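Local coordinates for secreted protein (Streptomyces lividans TK24, PDB 5LXZ) that probably acts as a secreted copper-radical oxidase of the galactose oxidase (AA5) family, built around a beta-propeller, at residues A[30-35]-A[89-94]; A[224-229]-A[284-289]; A[252-257]-A[276-281]. The protein carries 1 engineered substitution. One frame throughout, in Å; residues are numbered along the deposited sequence.

Interaction 1 (A[30-35]-A[89-94]); sequences HAALLR and GNLLIA
Leu91 leaves its strand toward 30-33, and chi1 of -171°, with CG opposite the backbone N and beside the carbonyl carbon, carries its CD2 branch to within 4.0 Å of Ala32 CB. This is a light methyl-to-methyl touch. Both residues are buried, and Leu40 of strand 39-44 also packs on Leu91. Further on, Arg35 likewise starts out toward the other segment. Its chi1 of 64°, with CG between the backbone N and the carbonyl carbon, leaves CG 4.5 Å from Gly89 CA. Gly89 has a positive phi of 88°, which suits glycine.

A water makes the polar link at this end. It accepts from Arg35 N at 2.9 Å and donates to Gly89 O at 2.7 Å. The two backbones are thus joined through the water, with Gly89 CA and Arg35 CA 6.3 Å apart.

Strands 30-33 and 91-102 belong to different antiparallel sheets, and each has its own strand partners. Leu34 reaches across to Phe229 of the second sheet, and His30 is hydrogen-bonded to His83 there. Such face packing of neighbouring sheets is characteristic of adjacent blades in the seven-bladed propeller of galactose oxidase relatives.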
# COMPACT_ATOMS: atom_id res chain seq x y z
N HIS A 30 -0.62 -3.38 8.68
CA HIS A 30 -1.39 -2.22 8.28
C HIS A 30 -1.55 -1.37 9.50
O HIS A 30 -1.80 -1.89 10.61
CB HIS A 30 -2.81 -2.66 7.88
CG HIS A 30 -2.87 -3.73 6.85
ND1 HIS A 30 -3.26 -3.49 5.54
CD2 HIS A 30 -2.58 -5.04 6.91
CE1 HIS A 30 -3.21 -4.62 4.85
NE2 HIS A 30 -2.77 -5.57 5.65
N ALA A 31 -1.56 -0.06 9.33
CA ALA A 31 -1.97 0.81 10.40
C ALA A 31 -2.71 2.01 9.86
O ALA A 31 -2.47 2.44 8.72
CB ALA A 31 -0.80 1.24 11.25
N ALA A 32 -3.60 2.53 10.67
CA ALA A 32 -4.35 3.71 10.30
C ALA A 32 -4.57 4.58 11.52
O ALA A 32 -4.96 4.08 12.57
CB ALA A 32 -5.69 3.33 9.70
N LEU A 33 -4.33 5.88 11.40
CA LEU A 33 -4.71 6.81 12.42
C LEU A 33 -6.19 7.06 12.33
O LEU A 33 -6.69 7.33 11.27
CB LEU A 33 -3.92 8.10 12.32
CG LEU A 33 -4.38 9.19 13.28
CD1 LEU A 33 -4.09 8.78 14.71
CD2 LEU A 33 -3.68 10.52 12.96
N LEU A 34 -6.90 6.91 13.45
CA LEU A 34 -8.34 7.10 13.51
C LEU A 34 -8.66 8.47 14.09
O LEU A 34 -7.84 9.11 14.77
CB LEU A 34 -8.94 6.05 14.45
CG LEU A 34 -8.55 4.60 14.13
CD1 LEU A 34 -9.08 3.73 15.26
CD2 LEU A 34 -9.07 4.18 12.78
N ARG A 35 -9.85 8.95 13.77
CA ARG A 35 -10.27 10.30 14.16
C ARG A 35 -10.40 10.50 15.65
O ARG A 35 -10.50 11.61 16.11
CB ARG A 35 -11.53 10.69 13.41
CG ARG A 35 -12.78 9.87 13.71
CD ARG A 35 -13.61 10.51 14.77
NE ARG A 35 -14.98 9.99 14.73
CZ ARG A 35 -15.93 10.37 15.57
NH1 ARG A 35 -15.68 11.24 16.52
NH2 ARG A 35 -17.16 9.90 15.41
N GLY A 89 -15.60 8.79 8.96
CA GLY A 89 -14.47 8.45 9.81
C GLY A 89 -14.27 6.97 10.01
O GLY A 89 -13.25 6.56 10.53
N ASN A 90 -15.21 6.13 9.57
CA ASN A 90 -14.97 4.70 9.64
C ASN A 90 -13.94 4.32 8.59
O ASN A 90 -13.77 5.00 7.60
CB ASN A 90 -16.23 3.90 9.37
CG ASN A 90 -17.25 3.98 10.49
OD1 ASN A 90 -17.05 4.59 11.52
ND2 ASN A 90 -18.37 3.32 10.26
N LEU A 91 -13.20 3.26 8.84
CA LEU A 91 -12.22 2.77 7.89
C LEU A 91 -12.87 1.61 7.15
O LEU A 91 -13.21 0.61 7.77
CB LEU A 91 -10.96 2.27 8.61
CG LEU A 91 -9.78 1.93 7.70
CD1 LEU A 91 -9.10 3.19 7.14
CD2 LEU A 91 -8.74 1.10 8.45
N LEU A 92 -13.05 1.75 5.84
CA LEU A 92 -13.52 0.64 5.03
C LEU A 92 -12.31 -0.26 4.85
O LEU A 92 -11.26 0.22 4.44
CB LEU A 92 -14.05 1.05 3.68
CG LEU A 92 -14.53 -0.07 2.77
CD1 LEU A 92 -15.76 -0.79 3.32
CD2 LEU A 92 -14.87 0.52 1.41
N ILE A 93 -12.45 -1.55 5.13
CA ILE A 93 -11.34 -2.49 4.99
C ILE A 93 -11.88 -3.72 4.24
O ILE A 93 -12.92 -4.24 4.61
CB ILE A 93 -10.66 -2.72 6.36
CG1 ILE A 93 -9.43 -3.64 6.21
CG2 ILE A 93 -11.62 -3.27 7.37
CD1 ILE A 93 -8.51 -3.56 7.41
N ALA A 94 -11.27 -4.14 3.15
CA ALA A 94 -11.85 -5.16 2.29
C ALA A 94 -10.78 -6.03 1.71
O ALA A 94 -9.67 -5.57 1.42
CB ALA A 94 -12.66 -4.54 1.20
O HOH W 1 -10.99 7.84 11.37

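Interaction 2 (A[224-229]-A[284-289]); sequences RDAFEF and KAWTYT
Ala226 and Trp286 make the apolar part of the contact. Ala226 CB lies at the edge of the indole, near its plane, 4.0 Å from Trp286 NE1. It is almost as near to Trp286 CZ2, at 4.2 Å. The Trp286 N-H is used outside the pair, in a hydrogen bond to the carbonyl O of Asp240. This bond helps to fix the rotation of the ring. Leu92 and Tyr279 also border the indole.

The second part is electrostatic and runs through water. Glu228 and Lys284 cross at about a right angle. Glu228 OE2 comes within 4.1 Å of Lys284 CG. The charged ends stay further apart, with Glu228 OE2 4.5 Å from Lys284 NZ, beyond a salt bridge. A bend at chi4 (38°) turns NZ toward a bridging water. This water donates to Glu228 OE2 at 2.6 Å and accepts from Lys284 NZ at 2.8 Å. A second water donates to Glu228 OE1, and its link to Lys284 NZ is weak.

The carboxylate has protein partners too. Tyr279 OH bonds with OE2, and Asn90 ND2 bonds with OE1. Each carboxylate oxygen therefore has one protein partner and one water. Although buried, the carboxylate is given donors by two waters and Asn90 ND2, with Lys284 nearby, which would probably favour its charged form. The two propeller blades are joined here by hydration and an aromatic edge.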
# COMPACT_ATOMS: atom_id res chain seq x y z
N ARG A 224 -13.40 -12.19 -0.14
CA ARG A 224 -14.33 -11.14 -0.52
C ARG A 224 -14.72 -10.23 0.63
O ARG A 224 -15.38 -9.21 0.40
CB ARG A 224 -15.59 -11.73 -1.12
CG ARG A 224 -15.36 -12.56 -2.35
CD ARG A 224 -16.64 -13.17 -2.94
NE ARG A 224 -16.21 -13.89 -4.14
CZ ARG A 224 -15.64 -15.12 -4.17
NH1 ARG A 224 -15.47 -15.85 -3.07
NH2 ARG A 224 -15.22 -15.63 -5.33
N ASP A 225 -14.39 -10.61 1.86
CA ASP A 225 -14.91 -9.97 3.05
C ASP A 225 -14.68 -8.47 3.09
O ASP A 225 -13.60 -8.00 2.70
CB ASP A 225 -14.26 -10.53 4.32
CG ASP A 225 -14.44 -12.04 4.48
OD1 ASP A 225 -14.55 -12.79 3.49
OD2 ASP A 225 -14.41 -12.48 5.66
N ALA A 226 -15.64 -7.74 3.61
CA ALA A 226 -15.51 -6.32 3.84
C ALA A 226 -16.12 -5.87 5.14
O ALA A 226 -17.19 -6.40 5.56
CB ALA A 226 -16.12 -5.54 2.70
N PHE A 227 -15.50 -4.88 5.76
CA PHE A 227 -15.97 -4.37 7.04
C PHE A 227 -15.80 -2.86 7.06
O PHE A 227 -14.98 -2.32 6.33
CB PHE A 227 -15.10 -4.93 8.19
CG PHE A 227 -15.08 -6.41 8.27
CD1 PHE A 227 -14.22 -7.16 7.50
CD2 PHE A 227 -16.03 -7.07 9.06
CE1 PHE A 227 -14.23 -8.55 7.55
CE2 PHE A 227 -16.06 -8.47 9.07
CZ PHE A 227 -15.16 -9.19 8.35
N GLU A 228 -16.54 -2.19 7.91
CA GLU A 228 -16.21 -0.84 8.30
C GLU A 228 -15.67 -0.90 9.72
O GLU A 228 -16.34 -1.42 10.60
CB GLU A 228 -17.38 0.08 8.20
CG GLU A 228 -17.85 0.36 6.78
CD GLU A 228 -18.97 1.39 6.70
OE1 GLU A 228 -19.20 2.11 7.71
OE2 GLU A 228 -19.62 1.51 5.65
N PHE A 229 -14.47 -0.39 9.98
CA PHE A 229 -14.00 -0.32 11.35
C PHE A 229 -14.53 0.99 11.91
O PHE A 229 -14.24 2.07 11.38
CB PHE A 229 -12.48 -0.33 11.46
CG PHE A 229 -12.02 -0.37 12.88
CD1 PHE A 229 -12.04 -1.60 13.56
CD2 PHE A 229 -11.71 0.79 13.60
CE1 PHE A 229 -11.67 -1.68 14.89
CE2 PHE A 229 -11.36 0.69 14.95
CZ PHE A 229 -11.33 -0.54 15.58
N LYS A 284 -23.98 0.61 1.64
CA LYS A 284 -23.12 -0.44 2.19
C LYS A 284 -23.05 -1.64 1.24
O LYS A 284 -22.90 -2.78 1.68
CB LYS A 284 -23.50 -0.83 3.63
CG LYS A 284 -23.37 0.32 4.61
CD LYS A 284 -23.90 -0.08 5.98
CE LYS A 284 -23.73 1.01 7.07
NZ LYS A 284 -23.93 2.40 6.63
N ALA A 285 -23.07 -1.34 -0.05
CA ALA A 285 -23.06 -2.34 -1.09
C ALA A 285 -22.10 -2.04 -2.19
O ALA A 285 -21.69 -0.88 -2.36
CB ALA A 285 -24.47 -2.51 -1.66
N TRP A 286 -21.71 -3.08 -2.91
CA TRP A 286 -20.73 -3.02 -4.01
C TRP A 286 -21.38 -3.23 -5.39
O TRP A 286 -22.28 -4.06 -5.53
CB TRP A 286 -19.68 -4.08 -3.85
CG TRP A 286 -18.88 -4.00 -2.60
CD1 TRP A 286 -19.17 -4.58 -1.37
CD2 TRP A 286 -17.62 -3.35 -2.44
NE1 TRP A 286 -18.16 -4.31 -0.47
CE2 TRP A 286 -17.21 -3.55 -1.10
CE3 TRP A 286 -16.79 -2.60 -3.29
CZ2 TRP A 286 -16.02 -3.02 -0.60
CZ3 TRP A 286 -15.60 -2.13 -2.81
CH2 TRP A 286 -15.22 -2.35 -1.49
N THR A 287 -20.89 -2.52 -6.39
CA THR A 287 -21.37 -2.59 -7.76
C THR A 287 -20.16 -2.67 -8.68
O THR A 287 -19.27 -1.82 -8.54
CB THR A 287 -22.20 -1.34 -8.12
OG1 THR A 287 -23.17 -1.07 -7.10
CG2 THR A 287 -22.89 -1.50 -9.49
N TYR A 288 -20.14 -3.57 -9.62
CA TYR A 288 -19.09 -3.58 -10.63
C TYR A 288 -19.09 -2.32 -11.47
O TYR A 288 -20.15 -1.77 -11.78
CB TYR A 288 -19.21 -4.74 -11.58
CG TYR A 288 -18.78 -6.07 -11.11
CD1 TYR A 288 -17.45 -6.38 -10.97
CD2 TYR A 288 -19.70 -7.05 -10.83
CE1 TYR A 288 -17.05 -7.62 -10.54
CE2 TYR A 288 -19.30 -8.34 -10.47
CZ TYR A 288 -17.97 -8.63 -10.33
OH TYR A 288 -17.58 -9.87 -9.93
N THR A 289 -17.89 -1.84 -11.82
CA THR A 289 -17.77 -0.88 -12.91
C THR A 289 -18.04 -1.62 -14.22
O THR A 289 -18.07 -2.86 -14.27
CB THR A 289 -16.40 -0.23 -12.96
OG1 THR A 289 -15.40 -1.23 -13.09
CG2 THR A 289 -16.17 0.58 -11.67
O HOH W 2 -21.54 3.30 5.55
O HOH W 3 -21.20 3.59 8.07

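Interaction 3 (A[252-257]-A[276-281]); sequences TTLGDG and NEVYDP. With EDO (1,2-ethanediol), chain N.
Leu254 and Val278 touch within one four-stranded antiparallel blade of the kelch propeller. Segment 252-257 ends the first strand and turns towards strand 259-262. Segment 276-281 carries the third strand. Strand 259-262 lies between them, so the contact passes over the second strand.

The apolar touch is small. Chi1 of Leu254 (-61°), with CG opposite the carbonyl carbon, helps to bring CD1 to Val278 CG2, 4.3 Å away. Both side chains rest on Leu260 of the intervening strand, and Leu254 also meets Ile309 of the next blade.

Hydrogen bonds shape the corner. Leu254 to Gly257 form a type I beta turn, closed by the backbone bond from Gly257 N to Leu254 O at 3.0 Å. A side-chain-to-backbone bond joins Asp256 OD1 to Lys258 N just beyond the turn. On the other segment, Asp280 OD1 makes a similar side-chain-to-backbone bond to Lys282 N.

The turn also holds a 1,2-ethanediol molecule, probably from the crystallisation liquor. Gly255 N gives a fairly straight bond to its O1, 2.9 Å long with an angle of 164° at the hydrogen. Asp256 N gives a more bent one to O2, 3.0 Å and 138°. Gly307 O of the following blade is a further partner, so the diol sits between two blades.

The remaining touch is a van der Waals one. The carbonyl of Gly257 faces the proline ring of Pro281, with Gly257 O 3.8 Å from Pro281 CG and 3.9 Å from Pro281 CD.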
# COMPACT_ATOMS: atom_id res chain seq x y z
N THR A 252 -9.74 3.24 -3.02
CA THR A 252 -9.47 4.67 -3.15
C THR A 252 -10.76 5.45 -3.37
O THR A 252 -11.65 5.00 -4.06
CB THR A 252 -8.41 4.90 -4.27
OG1 THR A 252 -7.86 6.22 -4.14
CG2 THR A 252 -8.92 4.68 -5.63
N THR A 253 -10.85 6.61 -2.75
CA THR A 253 -12.08 7.42 -2.84
C THR A 253 -12.20 8.16 -4.15
O THR A 253 -11.23 8.77 -4.62
CB THR A 253 -12.04 8.45 -1.73
OG1 THR A 253 -11.92 7.75 -0.47
CG2 THR A 253 -13.27 9.34 -1.75
N LEU A 254 -13.38 8.09 -4.74
CA LEU A 254 -13.69 8.81 -5.97
C LEU A 254 -14.31 10.19 -5.68
O LEU A 254 -14.58 10.55 -4.54
CB LEU A 254 -14.62 7.96 -6.83
CG LEU A 254 -14.08 6.59 -7.26
CD1 LEU A 254 -15.15 5.84 -8.05
CD2 LEU A 254 -12.83 6.73 -8.13
N GLY A 255 -14.52 10.97 -6.72
CA GLY A 255 -15.06 12.31 -6.53
C GLY A 255 -16.46 12.33 -5.96
O GLY A 255 -16.81 13.31 -5.28
N ASP A 256 -17.24 11.29 -6.19
CA ASP A 256 -18.57 11.17 -5.61
C ASP A 256 -18.59 10.61 -4.18
O ASP A 256 -19.66 10.40 -3.61
CB ASP A 256 -19.51 10.38 -6.52
CG ASP A 256 -19.05 8.97 -6.79
OD1 ASP A 256 -18.10 8.49 -6.16
OD2 ASP A 256 -19.63 8.30 -7.68
N GLY A 257 -17.43 10.33 -3.59
CA GLY A 257 -17.32 9.82 -2.26
C GLY A 257 -17.49 8.29 -2.19
O GLY A 257 -17.40 7.71 -1.10
N ASN A 276 -13.20 -4.23 -11.61
CA ASN A 276 -13.21 -3.30 -10.49
C ASN A 276 -14.60 -3.07 -9.96
O ASN A 276 -15.60 -3.34 -10.69
CB ASN A 276 -12.56 -2.01 -10.95
CG ASN A 276 -11.19 -2.26 -11.52
OD1 ASN A 276 -10.41 -2.99 -10.91
ND2 ASN A 276 -10.91 -1.72 -12.68
N GLU A 277 -14.72 -2.62 -8.72
CA GLU A 277 -16.01 -2.43 -8.11
C GLU A 277 -16.02 -1.23 -7.22
O GLU A 277 -14.98 -0.72 -6.82
CB GLU A 277 -16.52 -3.66 -7.36
CG GLU A 277 -15.66 -4.28 -6.35
CD GLU A 277 -16.17 -5.74 -6.11
OE1 GLU A 277 -17.39 -5.93 -5.75
OE2 GLU A 277 -15.41 -6.73 -6.32
N VAL A 278 -17.21 -0.73 -6.96
CA VAL A 278 -17.39 0.49 -6.21
C VAL A 278 -18.28 0.22 -5.03
O VAL A 278 -19.38 -0.32 -5.22
CB VAL A 278 -17.95 1.61 -7.09
CG1 VAL A 278 -18.24 2.83 -6.28
CG2 VAL A 278 -16.99 1.93 -8.24
N TYR A 279 -17.85 0.65 -3.86
CA TYR A 279 -18.64 0.61 -2.63
C TYR A 279 -19.33 1.93 -2.46
O TYR A 279 -18.69 2.97 -2.46
CB TYR A 279 -17.71 0.41 -1.44
CG TYR A 279 -18.39 0.27 -0.10
CD1 TYR A 279 -19.05 -0.90 0.23
CD2 TYR A 279 -18.37 1.29 0.83
CE1 TYR A 279 -19.60 -1.06 1.47
CE2 TYR A 279 -18.91 1.13 2.09
CZ TYR A 279 -19.52 -0.06 2.40
OH TYR A 279 -20.03 -0.19 3.66
N ASP A 280 -20.66 1.89 -2.30
CA ASP A 280 -21.40 3.09 -1.98
C ASP A 280 -21.63 3.11 -0.49
O ASP A 280 -22.38 2.28 0.04
CB ASP A 280 -22.74 3.02 -2.72
CG ASP A 280 -23.56 4.26 -2.52
OD1 ASP A 280 -23.21 5.08 -1.68
OD2 ASP A 280 -24.56 4.37 -3.29
N PRO A 281 -21.00 4.02 0.27
CA PRO A 281 -21.20 4.04 1.72
C PRO A 281 -22.66 4.25 2.17
O PRO A 281 -23.03 3.87 3.26
CB PRO A 281 -20.33 5.21 2.18
CG PRO A 281 -19.36 5.36 1.08
CD PRO A 281 -20.03 5.04 -0.18
C1 EDO N . -15.06 10.56 -10.48
O1 EDO N . -14.02 10.52 -9.49
C2 EDO N . -16.27 9.71 -10.12
O2 EDO N . -16.80 10.10 -8.86

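The three contacts follow the propeller from blade to blade. Interaction 1 closes before the other two open, and interaction 3 is nested in the loop closed by interaction 2. Interactions 1 and 2 have centres about 14 Å apart and share one sheet, in which strands 91-102 and 226-230 are neighbours. Interactions 2 and 3, with centres about 10 Å apart, share the next sheet, in which strands 277-280 and 285-288 pair. The centres of interactions 1 and 3 are about 15 Å apart, yet Leu92 packs on Tyr279. Tyr279, from a strand of interaction 3, thus meets residues of both other contacts. Two contacts therefore bridge successive blades, while the third lies within one. Together they join three consecutive blades of the propeller.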